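Local atomic coordinates of elongation factor G (Thermus thermophilus, PDB entry 2DY1), a protein that binds GTP and a magnesium ion and probably acts as a GTPase that promotes translocation during the elongation phase of protein synthesis. Residues Leu414-Gln417 and Glu422-Leu425; Phe495-Arg498 and Val503-Ser506; Gln595-Arg600 and Leu623-Ala628. All coordinates share one frame; numbering follows the deposited sequence.

Interaction 1: Leu414-Gln417 and Glu422-Leu425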
ATOM      1  N   LEU A 414      -3.100  12.889   3.279  1.00 13.27           N
ATOM      2  CA  LEU A 414      -2.704  14.270   3.495  1.00 17.87           C
ATOM      3  C   LEU A 414      -3.520  14.751   4.683  1.00 23.41           C
ATOM      4  O   LEU A 414      -4.735  14.593   4.685  1.00 22.57           O
ATOM      5  CB  LEU A 414      -3.049  15.068   2.242  1.00 21.19           C
ATOM      6  CG  LEU A 414      -2.640  16.523   2.123  1.00 26.96           C
ATOM      7  CD1 LEU A 414      -1.114  16.645   2.138  1.00 20.83           C
ATOM      8  CD2 LEU A 414      -3.227  17.064   0.833  1.00 25.56           C
ATOM      9  N   GLU A 415      -2.857  15.306   5.693  1.00 19.68           N
ATOM     10  CA  GLU A 415      -3.568  15.783   6.876  1.00 26.97           C
ATOM     11  C   GLU A 415      -2.959  17.028   7.504  1.00 28.26           C
ATOM     12  O   GLU A 415      -1.748  17.211   7.522  1.00 23.97           O
ATOM     13  CB  GLU A 415      -3.612  14.696   7.948  1.00 33.30           C
ATOM     14  CG  GLU A 415      -2.308  14.553   8.723  1.00 42.80           C
ATOM     15  CD  GLU A 415      -2.478  13.841  10.059  1.00 53.17           C
ATOM     16  OE1 GLU A 415      -3.298  14.301  10.886  1.00 52.78           O
ATOM     17  OE2 GLU A 415      -1.786  12.824  10.286  1.00 51.77           O
ATOM     18  N   ARG A 416      -3.830  17.868   8.043  1.00 26.18           N
ATOM     19  CA  ARG A 416      -3.428  19.089   8.724  1.00 27.96           C
ATOM     20  C   ARG A 416      -3.268  18.666  10.177  1.00 30.92           C
ATOM     21  O   ARG A 416      -4.260  18.343  10.837  1.00 34.97           O
ATOM     22  CB  ARG A 416      -4.550  20.109   8.608  1.00 31.81           C
ATOM     23  CG  ARG A 416      -4.251  21.469   9.175  1.00 42.27           C
ATOM     24  CD  ARG A 416      -3.840  22.377   8.051  1.00 35.82           C
ATOM     25  NE  ARG A 416      -2.427  22.674   8.109  1.00 36.30           N
ATOM     26  CZ  ARG A 416      -1.746  23.212   7.108  1.00 23.21           C
ATOM     27  NH1 ARG A 416      -2.363  23.500   5.968  1.00 28.62           N
ATOM     28  NH2 ARG A 416      -0.458  23.476   7.262  1.00 35.29           N
ATOM     29  N   GLN A 417      -2.035  18.650  10.674  1.00 26.04           N
ATOM     30  CA  GLN A 417      -1.785  18.234  12.050  1.00 25.38           C
ATOM     31  C   GLN A 417      -2.373  19.290  12.992  1.00 34.81           C
ATOM     32  O   GLN A 417      -1.779  20.337  13.213  1.00 28.05           O
ATOM     33  CB  GLN A 417      -0.283  18.078  12.294  1.00 27.59           C
ATOM     34  CG  GLN A 417       0.098  16.910  13.208  1.00 37.69           C
ATOM     35  CD  GLN A 417      -0.482  17.040  14.607  1.00 41.46           C
ATOM     36  OE1 GLN A 417      -0.234  18.022  15.307  1.00 35.78           O
ATOM     37  NE2 GLN A 417      -1.253  16.042  15.022  1.00 47.23           N
ATOM     38  N   GLU A 422       1.301  21.654  11.199  1.00 19.83           N
ATOM     39  CA  GLU A 422       1.920  21.282   9.931  1.00 18.97           C
ATOM     40  C   GLU A 422       1.000  20.526   8.977  1.00 23.46           C
ATOM     41  O   GLU A 422       0.028  19.903   9.401  1.00 23.52           O
ATOM     42  CB  GLU A 422       3.171  20.434  10.188  1.00 21.82           C
ATOM     43  CG  GLU A 422       4.247  21.138  11.002  1.00 23.22           C
ATOM     44  CD  GLU A 422       5.549  20.362  11.038  1.00 19.87           C
ATOM     45  OE1 GLU A 422       5.523  19.186  11.423  1.00 20.46           O
ATOM     46  OE2 GLU A 422       6.599  20.935  10.685  1.00 22.80           O
ATOM     47  N   LEU A 423       1.315  20.609   7.684  1.00 16.87           N
ATOM     48  CA  LEU A 423       0.587  19.879   6.653  1.00 16.61           C
ATOM     49  C   LEU A 423       1.430  18.617   6.452  1.00 18.61           C
ATOM     50  O   LEU A 423       2.568  18.684   5.984  1.00 18.45           O
ATOM     51  CB  LEU A 423       0.525  20.686   5.356  1.00 17.35           C
ATOM     52  CG  LEU A 423      -0.123  19.956   4.179  1.00 21.27           C
ATOM     53  CD1 LEU A 423      -1.577  19.619   4.523  1.00 20.86           C
ATOM     54  CD2 LEU A 423      -0.046  20.802   2.940  1.00 21.19           C
ATOM     55  N   LEU A 424       0.875  17.462   6.798  1.00 15.68           N
ATOM     56  CA  LEU A 424       1.637  16.229   6.691  1.00 14.57           C
ATOM     57  C   LEU A 424       1.210  15.378   5.529  1.00 17.69           C
ATOM     58  O   LEU A 424       0.031  15.317   5.193  1.00 15.03           O
ATOM     59  CB  LEU A 424       1.491  15.393   7.960  1.00 17.03           C
ATOM     60  CG  LEU A 424       1.881  16.027   9.299  1.00 16.96           C
ATOM     61  CD1 LEU A 424       1.697  14.993  10.389  1.00 23.21           C
ATOM     62  CD2 LEU A 424       3.341  16.526   9.249  1.00 19.37           C
ATOM     63  N   LEU A 425       2.196  14.742   4.907  1.00 14.08           N
ATOM     64  CA  LEU A 425       1.952  13.797   3.820  1.00 12.79           C
ATOM     65  C   LEU A 425       2.440  12.457   4.370  1.00 16.21           C
ATOM     66  O   LEU A 425       3.565  12.340   4.853  1.00 13.38           O
ATOM     67  CB  LEU A 425       2.744  14.151   2.569  1.00 12.39           C
ATOM     68  CG  LEU A 425       2.471  13.202   1.377  1.00 13.99           C
ATOM     69  CD1 LEU A 425       1.025  13.324   0.909  1.00 15.99           C
ATOM     70  CD2 LEU A 425       3.412  13.559   0.238  1.00 14.97           C
TER

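Interaction 2: Phe495-Arg498 and Val503-Ser506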
ATOM      1  N   PHE A 495     -13.025  17.303  34.954  1.00 19.81           N
ATOM      2  CA  PHE A 495     -13.536  18.604  35.369  1.00 18.74           C
ATOM      3  C   PHE A 495     -14.562  18.321  36.454  1.00 19.46           C
ATOM      4  O   PHE A 495     -15.470  17.506  36.264  1.00 21.91           O
ATOM      5  CB  PHE A 495     -14.225  19.332  34.214  1.00 18.65           C
ATOM      6  CG  PHE A 495     -14.843  20.639  34.612  1.00 17.51           C
ATOM      7  CD1 PHE A 495     -14.070  21.789  34.694  1.00 17.91           C
ATOM      8  CD2 PHE A 495     -16.195  20.709  34.943  1.00 20.56           C
ATOM      9  CE1 PHE A 495     -14.640  22.999  35.103  1.00 17.99           C
ATOM     10  CE2 PHE A 495     -16.769  21.910  35.352  1.00 19.90           C
ATOM     11  CZ  PHE A 495     -15.985  23.055  35.430  1.00 20.17           C
ATOM     12  N   GLU A 496     -14.409  18.987  37.596  1.00 17.38           N
ATOM     13  CA  GLU A 496     -15.333  18.809  38.713  1.00 17.30           C
ATOM     14  C   GLU A 496     -16.012  20.108  39.103  1.00 16.11           C
ATOM     15  O   GLU A 496     -15.341  21.089  39.391  1.00 18.49           O
ATOM     16  CB  GLU A 496     -14.596  18.286  39.956  1.00 20.69           C
ATOM     17  CG  GLU A 496     -14.341  16.799  39.991  1.00 28.93           C
ATOM     18  CD  GLU A 496     -13.584  16.392  41.244  1.00 26.04           C
ATOM     19  OE1 GLU A 496     -13.752  17.065  42.291  1.00 26.15           O
ATOM     20  OE2 GLU A 496     -12.837  15.400  41.183  1.00 34.55           O
ATOM     21  N   TRP A 497     -17.337  20.116  39.107  1.00 16.82           N
ATOM     22  CA  TRP A 497     -18.077  21.288  39.550  1.00 14.75           C
ATOM     23  C   TRP A 497     -18.308  21.078  41.045  1.00 15.71           C
ATOM     24  O   TRP A 497     -19.027  20.156  41.450  1.00 18.35           O
ATOM     25  CB  TRP A 497     -19.417  21.355  38.850  1.00 16.67           C
ATOM     26  CG  TRP A 497     -20.222  22.567  39.122  1.00 17.75           C
ATOM     27  CD1 TRP A 497     -21.428  22.619  39.758  1.00 21.46           C
ATOM     28  CD2 TRP A 497     -19.970  23.884  38.626  1.00 16.03           C
ATOM     29  NE1 TRP A 497     -21.953  23.883  39.679  1.00 20.77           N
ATOM     30  CE2 TRP A 497     -21.077  24.682  38.987  1.00 17.16           C
ATOM     31  CE3 TRP A 497     -18.916  24.467  37.905  1.00 15.56           C
ATOM     32  CZ2 TRP A 497     -21.169  26.036  38.644  1.00 18.29           C
ATOM     33  CZ3 TRP A 497     -19.003  25.811  37.563  1.00 18.87           C
ATOM     34  CH2 TRP A 497     -20.124  26.581  37.931  1.00 17.51           C
ATOM     35  N   ARG A 498     -17.691  21.914  41.870  1.00 13.99           N
ATOM     36  CA  ARG A 498     -17.862  21.802  43.314  1.00 15.35           C
ATOM     37  C   ARG A 498     -18.367  23.116  43.890  1.00 16.17           C
ATOM     38  O   ARG A 498     -18.109  23.449  45.037  1.00 15.44           O
ATOM     39  CB  ARG A 498     -16.538  21.396  43.982  1.00 15.34           C
ATOM     40  CG  ARG A 498     -16.092  19.974  43.632  1.00 17.29           C
ATOM     41  CD  ARG A 498     -17.032  18.936  44.256  1.00 17.93           C
ATOM     42  NE  ARG A 498     -16.618  17.571  43.947  1.00 21.03           N
ATOM     43  CZ  ARG A 498     -16.940  16.910  42.836  1.00 23.26           C
ATOM     44  NH1 ARG A 498     -17.696  17.475  41.890  1.00 23.36           N
ATOM     45  NH2 ARG A 498     -16.505  15.667  42.672  1.00 24.07           N
ATOM     46  N   VAL A 503     -23.302  30.073  44.373  1.00 15.67           N
ATOM     47  CA  VAL A 503     -22.512  31.294  44.174  1.00 13.00           C
ATOM     48  C   VAL A 503     -22.210  31.543  42.701  1.00 17.13           C
ATOM     49  O   VAL A 503     -21.928  32.677  42.317  1.00 17.54           O
ATOM     50  CB  VAL A 503     -21.220  31.320  45.035  1.00 14.53           C
ATOM     51  CG1 VAL A 503     -21.615  31.371  46.534  1.00 18.16           C
ATOM     52  CG2 VAL A 503     -20.351  30.099  44.766  1.00 15.40           C
ATOM     53  N   ILE A 504     -22.216  30.484  41.897  1.00 16.25           N
ATOM     54  CA  ILE A 504     -22.103  30.622  40.432  1.00 21.42           C
ATOM     55  C   ILE A 504     -23.235  29.730  39.931  1.00 21.66           C
ATOM     56  O   ILE A 504     -23.327  28.550  40.300  1.00 20.14           O
ATOM     57  CB  ILE A 504     -20.781  30.088  39.782  1.00 16.82           C
ATOM     58  CG1 ILE A 504     -19.567  30.918  40.205  1.00 17.89           C
ATOM     59  CG2 ILE A 504     -20.923  30.188  38.230  1.00 16.63           C
ATOM     60  CD1 ILE A 504     -18.217  30.332  39.753  1.00 20.40           C
ATOM     61  N   PRO A 505     -24.123  30.271  39.085  1.00 18.25           N
ATOM     62  CA  PRO A 505     -25.227  29.453  38.577  1.00 18.11           C
ATOM     63  C   PRO A 505     -24.715  28.330  37.691  1.00 16.04           C
ATOM     64  O   PRO A 505     -23.692  28.480  37.007  1.00 20.05           O
ATOM     65  CB  PRO A 505     -26.076  30.458  37.795  1.00 24.08           C
ATOM     66  CG  PRO A 505     -25.735  31.769  38.411  1.00 29.21           C
ATOM     67  CD  PRO A 505     -24.259  31.667  38.644  1.00 22.39           C
ATOM     68  N   SER A 506     -25.432  27.213  37.696  1.00 19.31           N
ATOM     69  CA  SER A 506     -25.045  26.050  36.906  1.00 23.73           C
ATOM     70  C   SER A 506     -24.980  26.352  35.416  1.00 27.06           C
ATOM     71  O   SER A 506     -24.269  25.678  34.677  1.00 28.48           O
ATOM     72  CB  SER A 506     -26.023  24.893  37.150  1.00 31.18           C
ATOM     73  OG  SER A 506     -27.337  25.255  36.766  1.00 42.03           O
TER

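Interaction 3: Gln595-Arg600 and Leu623-Ala628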
ATOM      1  N   GLN A 595      20.083   2.157  21.557  1.00 47.34           N
ATOM      2  CA  GLN A 595      20.604   2.718  22.797  1.00 52.13           C
ATOM      3  C   GLN A 595      20.923   4.202  22.624  1.00 50.23           C
ATOM      4  O   GLN A 595      20.732   4.997  23.546  1.00 53.35           O
ATOM      5  CB  GLN A 595      21.860   1.952  23.234  1.00 57.43           C
ATOM      6  CG  GLN A 595      21.641   0.443  23.348  1.00 66.01           C
ATOM      7  CD  GLN A 595      22.880  -0.317  23.800  1.00 72.51           C
ATOM      8  OE1 GLN A 595      23.980  -0.100  23.286  1.00 73.18           O
ATOM      9  NE2 GLN A 595      22.701  -1.225  24.755  1.00 68.28           N
ATOM     10  N   ALA A 596      21.399   4.578  21.439  1.00 47.88           N
ATOM     11  CA  ALA A 596      21.732   5.973  21.167  1.00 44.37           C
ATOM     12  C   ALA A 596      20.473   6.804  20.911  1.00 44.32           C
ATOM     13  O   ALA A 596      20.520   8.036  20.907  1.00 39.53           O
ATOM     14  CB  ALA A 596      22.674   6.063  19.969  1.00 49.00           C
ATOM     15  N   ARG A 597      19.350   6.126  20.694  1.00 38.19           N
ATOM     16  CA  ARG A 597      18.081   6.814  20.450  1.00 42.18           C
ATOM     17  C   ARG A 597      17.248   6.835  21.734  1.00 42.64           C
ATOM     18  O   ARG A 597      16.037   7.054  21.703  1.00 33.65           O
ATOM     19  CB  ARG A 597      17.300   6.113  19.328  1.00 44.45           C
ATOM     20  CG  ARG A 597      17.929   6.247  17.937  1.00 41.90           C
ATOM     21  CD  ARG A 597      17.213   5.372  16.904  1.00 44.25           C
ATOM     22  NE  ARG A 597      17.932   5.306  15.630  1.00 39.14           N
ATOM     23  CZ  ARG A 597      17.891   6.240  14.680  1.00 44.56           C
ATOM     24  NH1 ARG A 597      17.153   7.333  14.836  1.00 34.37           N
ATOM     25  NH2 ARG A 597      18.608   6.085  13.574  1.00 45.80           N
ATOM     26  N   ARG A 598      17.918   6.608  22.862  1.00 40.94           N
ATOM     27  CA  ARG A 598      17.272   6.587  24.169  1.00 40.65           C
ATOM     28  C   ARG A 598      16.232   5.487  24.240  1.00 40.45           C
ATOM     29  O   ARG A 598      15.236   5.608  24.951  1.00 43.80           O
ATOM     30  CB  ARG A 598      16.608   7.933  24.470  1.00 38.10           C
ATOM     31  CG  ARG A 598      17.564   9.111  24.494  1.00 40.20           C
ATOM     32  CD  ARG A 598      16.902  10.338  25.102  1.00 40.02           C
ATOM     33  NE  ARG A 598      15.985  11.005  24.179  1.00 40.66           N
ATOM     34  CZ  ARG A 598      14.766  11.427  24.503  1.00 47.99           C
ATOM     35  NH1 ARG A 598      14.301  11.244  25.735  1.00 41.52           N
ATOM     36  NH2 ARG A 598      14.016  12.050  23.599  1.00 38.61           N
ATOM     37  N   GLY A 599      16.467   4.409  23.504  1.00 39.01           N
ATOM     38  CA  GLY A 599      15.525   3.307  23.505  1.00 41.90           C
ATOM     39  C   GLY A 599      15.644   2.393  24.710  1.00 46.37           C
ATOM     40  O   GLY A 599      16.708   2.265  25.319  1.00 46.55           O
ATOM     41  N   ARG A 600      14.533   1.757  25.056  1.00 47.12           N
ATOM     42  CA  ARG A 600      14.493   0.835  26.173  1.00 49.77           C
ATOM     43  C   ARG A 600      14.084  -0.521  25.633  1.00 52.07           C
ATOM     44  O   ARG A 600      12.939  -0.718  25.214  1.00 51.36           O
ATOM     45  CB  ARG A 600      13.487   1.311  27.225  1.00 56.17           C
ATOM     46  CG  ARG A 600      12.610   0.204  27.789  1.00 62.52           C
ATOM     47  CD  ARG A 600      11.978   0.603  29.103  1.00 70.62           C
ATOM     48  NE  ARG A 600      10.949  -0.349  29.503  1.00 76.75           N
ATOM     49  CZ  ARG A 600      10.342  -0.340  30.684  1.00 81.21           C
ATOM     50  NH1 ARG A 600      10.663   0.574  31.590  1.00 85.08           N
ATOM     51  NH2 ARG A 600       9.405  -1.238  30.957  1.00 83.38           N
ATOM     52  N   LEU A 623      11.897   9.606  14.173  1.00 22.73           N
ATOM     53  CA  LEU A 623      11.067  10.115  13.088  1.00 25.07           C
ATOM     54  C   LEU A 623      11.613   9.735  11.716  1.00 23.03           C
ATOM     55  O   LEU A 623      10.878   9.734  10.725  1.00 22.12           O
ATOM     56  CB  LEU A 623      10.906  11.624  13.206  1.00 24.92           C
ATOM     57  CG  LEU A 623       9.870  12.035  14.259  1.00 30.35           C
ATOM     58  CD1 LEU A 623       9.975  13.516  14.532  1.00 36.20           C
ATOM     59  CD2 LEU A 623       8.476  11.676  13.765  1.00 30.98           C
ATOM     60  N   GLU A 624      12.906   9.424  11.652  1.00 23.34           N
ATOM     61  CA  GLU A 624      13.496   9.003  10.388  1.00 21.08           C
ATOM     62  C   GLU A 624      14.136   7.642  10.530  1.00 23.62           C
ATOM     63  O   GLU A 624      15.082   7.319   9.815  1.00 24.62           O
ATOM     64  CB  GLU A 624      14.533  10.011   9.886  1.00 26.04           C
ATOM     65  CG  GLU A 624      13.917  11.327   9.486  1.00 23.80           C
ATOM     66  CD  GLU A 624      14.778  12.113   8.538  1.00 30.19           C
ATOM     67  OE1 GLU A 624      15.939  12.411   8.887  1.00 24.90           O
ATOM     68  OE2 GLU A 624      14.289  12.441   7.439  1.00 26.95           O
ATOM     69  N   TYR A 625      13.612   6.831  11.444  1.00 21.04           N
ATOM     70  CA  TYR A 625      14.155   5.501  11.638  1.00 26.56           C
ATOM     71  C   TYR A 625      14.032   4.743  10.309  1.00 25.79           C
ATOM     72  O   TYR A 625      14.895   3.935   9.968  1.00 25.81           O
ATOM     73  CB  TYR A 625      13.392   4.773  12.753  1.00 27.99           C
ATOM     74  CG  TYR A 625      14.086   3.526  13.263  1.00 28.79           C
ATOM     75  CD1 TYR A 625      13.459   2.282  13.205  1.00 29.67           C
ATOM     76  CD2 TYR A 625      15.377   3.591  13.799  1.00 34.88           C
ATOM     77  CE1 TYR A 625      14.102   1.123  13.669  1.00 28.73           C
ATOM     78  CE2 TYR A 625      16.027   2.440  14.261  1.00 31.55           C
ATOM     79  CZ  TYR A 625      15.384   1.217  14.192  1.00 36.42           C
ATOM     80  OH  TYR A 625      16.022   0.083  14.641  1.00 32.50           O
ATOM     81  N   TYR A 626      12.978   5.031   9.544  1.00 22.48           N
ATOM     82  CA  TYR A 626      12.770   4.359   8.265  1.00 23.77           C
ATOM     83  C   TYR A 626      13.946   4.559   7.306  1.00 19.58           C
ATOM     84  O   TYR A 626      14.192   3.712   6.454  1.00 24.44           O
ATOM     85  CB  TYR A 626      11.453   4.820   7.599  1.00 19.44           C
ATOM     86  CG  TYR A 626      11.450   6.228   7.036  1.00 15.99           C
ATOM     87  CD1 TYR A 626      11.293   7.339   7.869  1.00 18.51           C
ATOM     88  CD2 TYR A 626      11.566   6.448   5.658  1.00 16.17           C
ATOM     89  CE1 TYR A 626      11.246   8.621   7.349  1.00 15.05           C
ATOM     90  CE2 TYR A 626      11.524   7.736   5.127  1.00 19.27           C
ATOM     91  CZ  TYR A 626      11.360   8.816   5.978  1.00 18.87           C
ATOM     92  OH  TYR A 626      11.290  10.081   5.445  1.00 17.22           O
ATOM     93  N   LYS A 627      14.678   5.661   7.455  1.00 19.14           N
ATOM     94  CA  LYS A 627      15.823   5.930   6.578  1.00 19.51           C
ATOM     95  C   LYS A 627      17.084   5.206   7.028  1.00 25.36           C
ATOM     96  O   LYS A 627      17.923   4.844   6.207  1.00 28.51           O
ATOM     97  CB  LYS A 627      16.124   7.434   6.510  1.00 22.06           C
ATOM     98  CG  LYS A 627      15.103   8.263   5.741  1.00 20.74           C
ATOM     99  CD  LYS A 627      15.588   9.701   5.557  1.00 24.58           C
ATOM    100  CE  LYS A 627      14.583  10.519   4.772  1.00 22.44           C
ATOM    101  NZ  LYS A 627      14.984  11.961   4.667  1.00 25.60           N
ATOM    102  N   ALA A 628      17.205   4.982   8.329  1.00 27.43           N
ATOM    103  CA  ALA A 628      18.388   4.342   8.892  1.00 27.84           C
ATOM    104  C   ALA A 628      18.336   2.824   9.000  1.00 31.77           C
ATOM    105  O   ALA A 628      19.378   2.163   8.968  1.00 34.13           O
ATOM    106  CB  ALA A 628      18.679   4.943  10.267  1.00 28.68           C
TER
HETATM  107  O   HOH W   1      15.178   9.310  13.542  1.00 31.16           O

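Interaction 1: Leu414-Gln417 and Glu422-Leu425
Leu424 N donates to Glu415 O in a nearly straight bond of 2.7 Å. The same pair is joined a second time where Glu415 N reaches Leu424 O at 2.9 Å. Next along, Gln417 N gives its hydrogen to Glu422 O at 2.7 Å, close to the turn. Leu414 with Leu425 and Arg416 with Leu423 are the non-hydrogen-bonded pairs of this antiparallel hairpin; between them Glu415 and Leu424 point to the other face. Leu424 O also receives the CA-H of Leu414. The hairpin belongs to domain III of the factor, where strand 413-416 is an outer strand of a four-stranded antiparallel sheet and strand 423-427 pairs on its other side with strand 383-389.

On the face carrying Leu414, Leu423 and Leu425, Leu414 CD1 meets Leu423 CD1 at 3.8 Å and touches Leu425 CD1 more loosely; branched leucines suit this face because their methyls reach diagonally between neighbouring pairs. Arg416 leaves the strand with CG anti to its amide nitrogen (chi1 -176°), then bends at chi2 and chi3 and swings its guanidinium back across Leu423, whose CB lies over one face, towards the rim. Its flat face, from which no N-H projects, can thus lie over Leu423 CB while NH2 bonds to Gly421 O in the turn. Across the sheet, Leu424 lies alongside two polar side chains of the neighbouring strand, running the same way: Glu415 CG lies 4.0 Å from Leu424 CB, and Gln417 CG 3.8 Å from Leu424 CD1. Their methylenes cover part of the buried leucine, which also packs on Ala386 and Pro452, and their ends find partners nearby, Glu415 OE2 taking the indole N-H of Trp426 and Gln417 OE1 the amide of Thr420.

Interaction 2: Phe495-Arg498 and Val503-Ser506
The indole of Trp497 meets the loop 503-506 through its six-membered ring. Ile504 O lies at the ring's edge, near its plane, 3.7 Å from Trp497 CZ2, while Pro505 O and Ser506 CA approach the same carbon obliquely. No hydrogen bond crosses the contact; Ile504 O faces the slightly positive rim of the ring. The apolar touch is Trp497 CH2 against Ile504 CG2, also at 3.7 Å, with the two side chains set at a slant. The first torsion (chi1 -175°) turns the indole away from the residue's own N and out towards the loop. Ile504 is buried and offers the methyl CG2 of its beta branch to the ring.

Beside the tryptophan, the other flat group is the guanidinium of Arg498: Glu496 OE1 lies over one face, a purely electrostatic pairing, and NH1 bonds to Trp497 O at 3.0 Å from above the carbonyl plane. Trp497 also touches Gln509 and Ile512 of helix 509-520 and Val537 of strand 533-541. The contact thus belongs to a beta-alpha-beta crossover of domain IV, in which Trp497 packs between edge strand 494-497, the loop and the helix leading to parallel strand 533-541.

Interaction 3: Gln595-Arg600 and Leu623-Ala628
Arg597 and Tyr625 form the close part of this contact, the guanidinium presenting a face to the rim of the ring. Tyr625 CD2 sits 3.6 Å above the guanidinium plane, and the two planes are 80° apart, so the ring is met at its edge and Arg597 does not use its pi face. Arg597 NE is 3.6 Å from Tyr625 CD2, and Arg597 NH2 reaches Ala628 CB at 3.5 Å, where a small methyl lets the cation come close to the helix.

On the looser side a water joins the segments: it accepts from Arg597 NH1 (3.1 Å, weak) and from Glu624 N (3.0 Å). Arg597 NE is paired with Asp593 and NH1 also bonds to Glu621 O. A leucine here would probably leave Asp593 without its cationic mate and Glu621 O without this N-H, with the water held by Glu624 N alone of the two segments. Buried Tyr625 packs on helix 587-596 and strand 569-583. Two helix ends meet here, the Schellman motif with Arg598 at C-prime closing one and Glu624 at the N-cap position of the other, within the ferredoxin-like (beta-alpha-beta-beta-alpha-beta) fold of the C-terminal domain.

Followed from the N terminus, the three contacts come in series, none enclosing or crossing another. Interaction 1 closes a short hairpin turn in domain III, with four residues between its segments. Interaction 2 likewise spans four residues, in the domain IV connection from strand 494-497 to helix 509-520; its centre lies 38 Å from that of interaction 1. Interaction 3 closes a longer loop of 22 residues, containing strand 610-618 and most of strand 600-607, and brings the end of one helix to the start of another in the C-terminal domain. Interactions 1 and 3 are nearer neighbours, with nearest atoms about 8 Å apart, and Tyr626, in segment 623-628, touches strand 383-389, the sheet partner of strand 423-427.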